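Local coordinates for protein Polyphosphate:AMP phosphotransferase (Pseudomonas aeruginosa PAO1, PDB 3CZP) that uses inorganic polyphosphate to convert AMP to ADP and, less efficiently, GMP to GDP, with magnesium as cofactor, at residues H299-K313 against I404-Q418. Sequence-based numbering, arbitrary orientation.
Sequences HSLVAVFEGNDAAGK and IIVVKFWLAIDKQTQ
With CG trans to the backbone nitrogen (chi1 174°), the Trp-410 indole swings across to strand 300-307 and lays its six-membered ring under Gly-307. The Gly-307 CA stands 3.3 Å from that ring's centroid, 11° off the normal, a CH-pi contact; on the opposite face of the sheet a CB here would run into Leu-411 O, so glycine suits the place. Glu-306 CB packs at 3.5 Å from Trp-410 CE3, while the carboxylate bends away to Ser-366. Asn-308, its amide steeply inclined (78°) to the indole, shares a water with it: ND2 and Trp-410 NE1 both donate to this water, which lies in plane at the indole's edge.

On the other side of the sheet Phe-305 and Phe-409 lie side by side and point the same way, and Phe-409 CD2 sits over one face of the Phe-305 ring, 3.7 Å from Phe-305 CE1. Helix 475-496 covers both rings, as suits large apolar residues.

Between these two faces, seven backbone hydrogen bonds, most nearly straight, from Ile-405 N to Ser-300 O (2.8 Å) through Leu-411 N to Glu-306 O (2.8 Å), bind the strands in parallel register. Beyond them, the extended Gln-418 chain carries NE2 to Asp-309 O (3.1 Å), tying the first turn of helix 415-427 to the loop; OE1 accepts from Arg-443. Small Ala-311 lets the loop settle on Leu-411, with 3.9 Å between their CB atoms.

Strand 300-307, central in the parallel 2-3-1-4-5 sheet and next to 404-412, forms with the GNDAAGK loop and helix 313-321 a Walker A-type P-loop, the P-loop kinase core of the PPK2 fold.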
ATOM      1  N   HIS A 299      21.107  -6.934   7.837  1.00 30.93           N
ATOM      2  CA  HIS A 299      20.569  -7.865   6.882  1.00 29.00           C
ATOM      3  C   HIS A 299      19.060  -8.033   6.987  1.00 29.24           C
ATOM      4  O   HIS A 299      18.402  -7.536   7.895  1.00 28.29           O
ATOM      5  CB  HIS A 299      21.212  -9.258   7.106  1.00 29.52           C
ATOM      6  CG  HIS A 299      22.682  -9.306   6.799  1.00 29.81           C
ATOM      7  ND1 HIS A 299      23.182  -9.243   5.508  1.00 31.35           N
ATOM      8  CD2 HIS A 299      23.757  -9.396   7.612  1.00 28.23           C
ATOM      9  CE1 HIS A 299      24.504  -9.300   5.547  1.00 31.49           C
ATOM     10  NE2 HIS A 299      24.877  -9.385   6.812  1.00 30.00           N
ATOM     11  N   SER A 300      18.523  -8.784   6.037  1.00 28.53           N
ATOM     12  CA  SER A 300      17.218  -9.375   6.235  1.00 28.42           C
ATOM     13  C   SER A 300      17.231 -10.729   5.516  1.00 28.39           C
ATOM     14  O   SER A 300      18.216 -11.078   4.897  1.00 26.34           O
ATOM     15  CB  SER A 300      16.097  -8.416   5.784  1.00 27.66           C
ATOM     16  OG  SER A 300      16.278  -8.123   4.436  1.00 30.37           O
ATOM     17  N   LEU A 301      16.138 -11.483   5.633  1.00 28.32           N
ATOM     18  CA  LEU A 301      16.084 -12.823   5.083  1.00 28.83           C
ATOM     19  C   LEU A 301      14.859 -12.946   4.213  1.00 28.81           C
ATOM     20  O   LEU A 301      13.793 -12.472   4.580  1.00 28.84           O
ATOM     21  CB  LEU A 301      16.077 -13.856   6.224  1.00 29.67           C
ATOM     22  CG  LEU A 301      16.200 -15.370   6.001  1.00 29.93           C
ATOM     23  CD1 LEU A 301      17.500 -15.667   5.331  1.00 32.04           C
ATOM     24  CD2 LEU A 301      16.149 -16.091   7.382  1.00 30.00           C
ATOM     25  N   VAL A 302      15.046 -13.557   3.046  1.00 28.74           N
ATOM     26  CA  VAL A 302      13.936 -14.038   2.183  1.00 28.86           C
ATOM     27  C   VAL A 302      14.104 -15.510   1.936  1.00 28.00           C
ATOM     28  O   VAL A 302      15.139 -15.939   1.397  1.00 28.37           O
ATOM     29  CB  VAL A 302      13.879 -13.239   0.850  1.00 28.92           C
ATOM     30  CG1 VAL A 302      12.854 -13.847  -0.124  1.00 30.90           C
ATOM     31  CG2 VAL A 302      13.526 -11.783   1.152  1.00 27.52           C
ATOM     32  N   ALA A 303      13.082 -16.287   2.332  1.00 28.00           N
ATOM     33  CA  ALA A 303      12.964 -17.736   2.029  1.00 27.72           C
ATOM     34  C   ALA A 303      11.834 -17.984   1.077  1.00 26.34           C
ATOM     35  O   ALA A 303      10.673 -17.685   1.367  1.00 28.69           O
ATOM     36  CB  ALA A 303      12.804 -18.584   3.296  1.00 26.73           C
ATOM     37  N   VAL A 304      12.170 -18.503  -0.089  1.00 26.21           N
ATOM     38  CA  VAL A 304      11.206 -18.843  -1.104  1.00 27.09           C
ATOM     39  C   VAL A 304      10.924 -20.346  -1.106  1.00 27.21           C
ATOM     40  O   VAL A 304      11.866 -21.151  -1.104  1.00 28.62           O
ATOM     41  CB  VAL A 304      11.752 -18.488  -2.499  1.00 27.83           C
ATOM     42  CG1 VAL A 304      10.963 -19.258  -3.555  1.00 25.25           C
ATOM     43  CG2 VAL A 304      11.770 -16.923  -2.737  1.00 24.20           C
ATOM     44  N   PHE A 305       9.658 -20.734  -1.113  1.00 28.18           N
ATOM     45  CA  PHE A 305       9.284 -22.160  -1.196  1.00 27.42           C
ATOM     46  C   PHE A 305       8.441 -22.502  -2.402  1.00 27.72           C
ATOM     47  O   PHE A 305       7.368 -21.934  -2.602  1.00 27.78           O
ATOM     48  CB  PHE A 305       8.493 -22.594   0.058  1.00 29.96           C
ATOM     49  CG  PHE A 305       9.314 -22.689   1.293  1.00 28.35           C
ATOM     50  CD1 PHE A 305       9.826 -23.926   1.724  1.00 31.12           C
ATOM     51  CD2 PHE A 305       9.580 -21.558   2.049  1.00 28.40           C
ATOM     52  CE1 PHE A 305      10.577 -24.001   2.875  1.00 29.12           C
ATOM     53  CE2 PHE A 305      10.389 -21.612   3.205  1.00 27.88           C
ATOM     54  CZ  PHE A 305      10.858 -22.813   3.634  1.00 28.23           C
ATOM     55  N   GLU A 306       8.946 -23.431  -3.207  1.00 27.77           N
ATOM     56  CA  GLU A 306       8.227 -24.020  -4.295  1.00 26.37           C
ATOM     57  C   GLU A 306       8.339 -25.547  -4.167  1.00 26.67           C
ATOM     58  O   GLU A 306       9.193 -26.071  -3.423  1.00 25.84           O
ATOM     59  CB  GLU A 306       8.800 -23.562  -5.646  1.00 26.32           C
ATOM     60  CG  GLU A 306       8.876 -22.044  -5.935  1.00 28.09           C
ATOM     61  CD  GLU A 306       7.533 -21.339  -6.240  1.00 30.47           C
ATOM     62  OE1 GLU A 306       6.525 -22.021  -6.445  1.00 30.04           O
ATOM     63  OE2 GLU A 306       7.515 -20.065  -6.278  1.00 33.37           O
ATOM     64  N   GLY A 307       7.445 -26.256  -4.858  1.00 25.73           N
ATOM     65  CA  GLY A 307       7.594 -27.712  -5.020  1.00 26.24           C
ATOM     66  C   GLY A 307       6.349 -28.309  -5.586  1.00 27.34           C
ATOM     67  O   GLY A 307       5.340 -27.631  -5.748  1.00 27.37           O
ATOM     68  N   ASN A 308       6.405 -29.603  -5.851  1.00 29.45           N
ATOM     69  CA  ASN A 308       5.252 -30.348  -6.279  1.00 30.74           C
ATOM     70  C   ASN A 308       4.075 -30.208  -5.276  1.00 30.61           C
ATOM     71  O   ASN A 308       4.253 -29.922  -4.108  1.00 30.48           O
ATOM     72  CB  ASN A 308       5.660 -31.834  -6.426  1.00 31.18           C
ATOM     73  CG  ASN A 308       6.660 -32.072  -7.568  1.00 33.09           C
ATOM     74  OD1 ASN A 308       6.354 -31.809  -8.756  1.00 35.53           O
ATOM     75  ND2 ASN A 308       7.850 -32.599  -7.220  1.00 31.06           N
ATOM     76  N   ASP A 309       2.867 -30.414  -5.755  1.00 32.25           N
ATOM     77  CA  ASP A 309       1.712 -30.450  -4.884  1.00 32.26           C
ATOM     78  C   ASP A 309       1.898 -31.567  -3.868  1.00 31.98           C
ATOM     79  O   ASP A 309       2.456 -32.630  -4.177  1.00 32.17           O
ATOM     80  CB  ASP A 309       0.443 -30.652  -5.689  1.00 32.80           C
ATOM     81  CG  ASP A 309       0.046 -29.428  -6.487  1.00 35.45           C
ATOM     82  OD1 ASP A 309       0.372 -28.281  -6.118  1.00 42.25           O
ATOM     83  OD2 ASP A 309      -0.652 -29.601  -7.502  1.00 41.06           O
ATOM     84  N   ALA A 310       1.486 -31.302  -2.628  1.00 31.75           N
ATOM     85  CA  ALA A 310       1.653 -32.254  -1.527  1.00 31.08           C
ATOM     86  C   ALA A 310       3.112 -32.513  -1.146  1.00 30.55           C
ATOM     87  O   ALA A 310       3.383 -33.435  -0.399  1.00 30.20           O
ATOM     88  CB  ALA A 310       0.925 -33.596  -1.854  1.00 30.76           C
ATOM     89  N   ALA A 311       4.042 -31.699  -1.632  1.00 30.23           N
ATOM     90  CA  ALA A 311       5.481 -31.894  -1.350  1.00 30.73           C
ATOM     91  C   ALA A 311       5.804 -31.602   0.106  1.00 30.25           C
ATOM     92  O   ALA A 311       6.822 -32.042   0.631  1.00 29.20           O
ATOM     93  CB  ALA A 311       6.377 -31.033  -2.289  1.00 30.19           C
ATOM     94  N   GLY A 312       4.908 -30.870   0.756  1.00 30.96           N
ATOM     95  CA  GLY A 312       5.022 -30.581   2.183  1.00 31.54           C
ATOM     96  C   GLY A 312       5.693 -29.230   2.458  1.00 31.06           C
ATOM     97  O   GLY A 312       6.505 -29.119   3.360  1.00 31.66           O
ATOM     98  N   LYS A 313       5.329 -28.195   1.706  1.00 31.28           N
ATOM     99  CA  LYS A 313       5.854 -26.821   1.942  1.00 31.77           C
ATOM    100  C   LYS A 313       5.372 -26.211   3.268  1.00 30.14           C
ATOM    101  O   LYS A 313       6.151 -25.591   3.991  1.00 30.01           O
ATOM    102  CB  LYS A 313       5.491 -25.855   0.789  1.00 31.52           C
ATOM    103  CG  LYS A 313       6.332 -25.989  -0.474  1.00 33.93           C
ATOM    104  CD  LYS A 313       5.761 -25.086  -1.588  1.00 34.65           C
ATOM    105  CE  LYS A 313       4.530 -25.733  -2.322  1.00 38.41           C
ATOM    106  NZ  LYS A 313       3.897 -24.701  -3.237  1.00 38.78           N
ATOM    107  N   ILE A 404      20.167  -8.410   1.641  1.00 27.58           N
ATOM    108  CA  ILE A 404      19.120  -9.395   1.867  1.00 25.91           C
ATOM    109  C   ILE A 404      19.674 -10.753   1.522  1.00 25.79           C
ATOM    110  O   ILE A 404      20.270 -10.955   0.473  1.00 25.37           O
ATOM    111  CB  ILE A 404      17.819  -9.101   1.059  1.00 25.49           C
ATOM    112  CG1 ILE A 404      17.364  -7.640   1.333  1.00 26.06           C
ATOM    113  CG2 ILE A 404      16.766 -10.144   1.358  1.00 23.51           C
ATOM    114  CD1 ILE A 404      15.947  -7.265   0.860  1.00 24.81           C
ATOM    115  N   ILE A 405      19.475 -11.677   2.455  1.00 26.20           N
ATOM    116  CA  ILE A 405      19.840 -13.078   2.315  1.00 25.72           C
ATOM    117  C   ILE A 405      18.725 -13.835   1.640  1.00 25.67           C
ATOM    118  O   ILE A 405      17.667 -13.978   2.182  1.00 27.04           O
ATOM    119  CB  ILE A 405      20.138 -13.681   3.698  1.00 26.61           C
ATOM    120  CG1 ILE A 405      21.221 -12.851   4.417  1.00 24.14           C
ATOM    121  CG2 ILE A 405      20.579 -15.178   3.600  1.00 24.10           C
ATOM    122  CD1 ILE A 405      21.383 -13.240   5.853  1.00 26.16           C
ATOM    123  N   VAL A 406      18.978 -14.354   0.459  1.00 26.23           N
ATOM    124  CA  VAL A 406      17.957 -15.012  -0.325  1.00 26.51           C
ATOM    125  C   VAL A 406      18.195 -16.549  -0.399  1.00 26.74           C
ATOM    126  O   VAL A 406      19.245 -17.032  -0.899  1.00 26.89           O
ATOM    127  CB  VAL A 406      17.926 -14.390  -1.710  1.00 27.00           C
ATOM    128  CG1 VAL A 406      16.942 -15.104  -2.601  1.00 25.27           C
ATOM    129  CG2 VAL A 406      17.656 -12.858  -1.605  1.00 25.47           C
ATOM    130  N   VAL A 407      17.225 -17.305   0.119  1.00 24.50           N
ATOM    131  CA  VAL A 407      17.278 -18.762   0.106  1.00 24.77           C
ATOM    132  C   VAL A 407      16.074 -19.283  -0.687  1.00 25.33           C
ATOM    133  O   VAL A 407      14.979 -18.769  -0.516  1.00 24.39           O
ATOM    134  CB  VAL A 407      17.349 -19.281   1.560  1.00 25.08           C
ATOM    135  CG1 VAL A 407      17.564 -20.757   1.562  1.00 26.53           C
ATOM    136  CG2 VAL A 407      18.592 -18.608   2.303  1.00 21.67           C
ATOM    137  N   LYS A 408      16.276 -20.259  -1.578  1.00 24.18           N
ATOM    138  CA  LYS A 408      15.226 -20.754  -2.480  1.00 24.00           C
ATOM    139  C   LYS A 408      15.133 -22.289  -2.460  1.00 23.43           C
ATOM    140  O   LYS A 408      16.113 -22.977  -2.720  1.00 23.66           O
ATOM    141  CB  LYS A 408      15.551 -20.310  -3.921  1.00 24.52           C
ATOM    142  CG  LYS A 408      15.482 -18.809  -4.178  1.00 22.83           C
ATOM    143  CD  LYS A 408      15.687 -18.504  -5.658  1.00 24.16           C
ATOM    144  CE  LYS A 408      17.112 -18.701  -6.140  1.00 24.96           C
ATOM    145  NZ  LYS A 408      17.404 -18.133  -7.558  1.00 20.99           N
ATOM    146  N   PHE A 409      13.951 -22.822  -2.179  1.00 23.80           N
ATOM    147  CA  PHE A 409      13.753 -24.260  -2.034  1.00 23.70           C
ATOM    148  C   PHE A 409      12.797 -24.809  -3.098  1.00 24.58           C
ATOM    149  O   PHE A 409      11.698 -24.301  -3.277  1.00 25.04           O
ATOM    150  CB  PHE A 409      13.178 -24.581  -0.625  1.00 24.08           C
ATOM    151  CG  PHE A 409      14.100 -24.193   0.545  1.00 23.79           C
ATOM    152  CD1 PHE A 409      15.255 -24.924   0.828  1.00 24.78           C
ATOM    153  CD2 PHE A 409      13.815 -23.102   1.332  1.00 23.17           C
ATOM    154  CE1 PHE A 409      16.077 -24.572   1.842  1.00 23.44           C
ATOM    155  CE2 PHE A 409      14.641 -22.770   2.381  1.00 24.25           C
ATOM    156  CZ  PHE A 409      15.767 -23.496   2.631  1.00 25.19           C
ATOM    157  N   TRP A 410      13.202 -25.886  -3.755  1.00 24.93           N
ATOM    158  CA  TRP A 410      12.320 -26.681  -4.548  1.00 25.50           C
ATOM    159  C   TRP A 410      12.197 -27.988  -3.832  1.00 26.04           C
ATOM    160  O   TRP A 410      13.153 -28.741  -3.764  1.00 26.56           O
ATOM    161  CB  TRP A 410      12.849 -26.938  -5.972  1.00 25.49           C
ATOM    162  CG  TRP A 410      11.954 -27.870  -6.671  1.00 25.82           C
ATOM    163  CD1 TRP A 410      12.113 -29.242  -6.816  1.00 27.32           C
ATOM    164  CD2 TRP A 410      10.665 -27.563  -7.223  1.00 27.04           C
ATOM    165  NE1 TRP A 410      10.999 -29.780  -7.461  1.00 26.65           N
ATOM    166  CE2 TRP A 410      10.107 -28.781  -7.720  1.00 25.37           C
ATOM    167  CE3 TRP A 410       9.922 -26.383  -7.338  1.00 27.40           C
ATOM    168  CZ2 TRP A 410       8.858 -28.835  -8.331  1.00 28.32           C
ATOM    169  CZ3 TRP A 410       8.660 -26.449  -7.956  1.00 27.50           C
ATOM    170  CH2 TRP A 410       8.142 -27.651  -8.433  1.00 26.52           C
ATOM    171  N   LEU A 411      11.024 -28.237  -3.271  1.00 26.55           N
ATOM    172  CA  LEU A 411      10.773 -29.496  -2.584  1.00 27.42           C
ATOM    173  C   LEU A 411      10.317 -30.526  -3.611  1.00 27.89           C
ATOM    174  O   LEU A 411       9.245 -30.407  -4.215  1.00 28.30           O
ATOM    175  CB  LEU A 411       9.748 -29.361  -1.444  1.00 27.47           C
ATOM    176  CG  LEU A 411      10.331 -29.006  -0.065  1.00 28.86           C
ATOM    177  CD1 LEU A 411      11.110 -27.717  -0.074  1.00 29.22           C
ATOM    178  CD2 LEU A 411       9.156 -28.948   0.966  1.00 27.15           C
ATOM    179  N   ALA A 412      11.139 -31.558  -3.771  1.00 27.73           N
ATOM    180  CA  ALA A 412      10.918 -32.566  -4.801  1.00 28.12           C
ATOM    181  C   ALA A 412      10.370 -33.853  -4.174  1.00 28.99           C
ATOM    182  O   ALA A 412      10.911 -34.348  -3.189  1.00 28.45           O
ATOM    183  CB  ALA A 412      12.222 -32.821  -5.569  1.00 27.67           C
ATOM    184  N   ILE A 413       9.282 -34.376  -4.750  1.00 29.06           N
ATOM    185  CA  ILE A 413       8.773 -35.690  -4.391  1.00 29.13           C
ATOM    186  C   ILE A 413       8.511 -36.448  -5.690  1.00 30.42           C
ATOM    187  O   ILE A 413       8.431 -35.815  -6.767  1.00 31.43           O
ATOM    188  CB  ILE A 413       7.467 -35.679  -3.509  1.00 28.62           C
ATOM    189  CG1 ILE A 413       6.277 -35.070  -4.229  1.00 28.94           C
ATOM    190  CG2 ILE A 413       7.678 -35.023  -2.119  1.00 26.06           C
ATOM    191  CD1 ILE A 413       5.006 -34.902  -3.299  1.00 27.76           C
ATOM    192  N   ASP A 414       8.380 -37.781  -5.616  1.00 30.94           N
ATOM    193  CA  ASP A 414       8.034 -38.546  -6.822  1.00 31.61           C
ATOM    194  C   ASP A 414       6.521 -38.705  -6.956  1.00 32.40           C
ATOM    195  O   ASP A 414       5.761 -38.298  -6.050  1.00 30.70           O
ATOM    196  CB  ASP A 414       8.806 -39.863  -6.935  1.00 31.54           C
ATOM    197  CG  ASP A 414       8.595 -40.786  -5.750  1.00 32.33           C
ATOM    198  OD1 ASP A 414       7.464 -40.802  -5.230  1.00 29.96           O
ATOM    199  OD2 ASP A 414       9.569 -41.494  -5.357  1.00 28.83           O
ATOM    200  N   LYS A 415       6.088 -39.225  -8.108  1.00 32.91           N
ATOM    201  CA  LYS A 415       4.649 -39.296  -8.448  1.00 33.83           C
ATOM    202  C   LYS A 415       3.922 -40.222  -7.491  1.00 34.45           C
ATOM    203  O   LYS A 415       2.763 -39.997  -7.136  1.00 33.94           O
ATOM    204  CB  LYS A 415       4.437 -39.861  -9.871  1.00 34.60           C
ATOM    205  CG  LYS A 415       5.073 -39.099 -11.024  1.00 35.53           C
ATOM    206  CD  LYS A 415       4.771 -39.815 -12.359  1.00 34.20           C
ATOM    207  CE  LYS A 415       5.781 -39.521 -13.467  1.00 34.49           C
ATOM    208  NZ  LYS A 415       5.480 -40.397 -14.679  1.00 38.42           N
ATOM    209  N   GLN A 416       4.639 -41.278  -7.119  1.00 35.18           N
ATOM    210  CA  GLN A 416       4.163 -42.341  -6.259  1.00 36.44           C
ATOM    211  C   GLN A 416       3.925 -41.814  -4.847  1.00 37.30           C
ATOM    212  O   GLN A 416       2.898 -42.103  -4.249  1.00 37.15           O
ATOM    213  CB  GLN A 416       5.182 -43.513  -6.238  1.00 35.84           C
ATOM    214  CG  GLN A 416       5.318 -44.385  -7.572  1.00 33.75           C
ATOM    215  CD  GLN A 416       6.285 -43.776  -8.621  1.00 31.41           C
ATOM    216  OE1 GLN A 416       6.768 -42.658  -8.466  1.00 31.97           O
ATOM    217  NE2 GLN A 416       6.566 -44.521  -9.668  1.00 32.11           N
ATOM    218  N   THR A 417       4.871 -41.037  -4.331  1.00 38.72           N
ATOM    219  CA  THR A 417       4.730 -40.365  -3.010  1.00 39.68           C
ATOM    220  C   THR A 417       3.649 -39.273  -3.007  1.00 41.55           C
ATOM    221  O   THR A 417       2.876 -39.131  -2.047  1.00 42.20           O
ATOM    222  CB  THR A 417       6.078 -39.767  -2.556  1.00 40.23           C
ATOM    223  OG1 THR A 417       6.971 -40.842  -2.255  1.00 40.34           O
ATOM    224  CG2 THR A 417       5.924 -38.864  -1.334  1.00 38.97           C
ATOM    225  N   GLN A 418       3.544 -38.537  -4.101  1.00 42.39           N
ATOM    226  CA  GLN A 418       2.466 -37.584  -4.220  1.00 43.16           C
ATOM    227  C   GLN A 418       1.143 -38.264  -3.987  1.00 44.85           C
ATOM    228  O   GLN A 418       0.350 -37.799  -3.183  1.00 46.18           O
ATOM    229  CB  GLN A 418       2.443 -36.952  -5.600  1.00 42.93           C
ATOM    230  CG  GLN A 418       1.701 -35.657  -5.607  1.00 42.56           C
ATOM    231  CD  GLN A 418       1.690 -35.043  -6.947  1.00 43.33           C
ATOM    232  OE1 GLN A 418       1.238 -35.671  -7.893  1.00 43.83           O
ATOM    233  NE2 GLN A 418       2.224 -33.813  -7.075  1.00 40.42           N
TER
HETATM  234  O   HOH W   1      10.176 -32.534  -8.796  1.00 43.14           O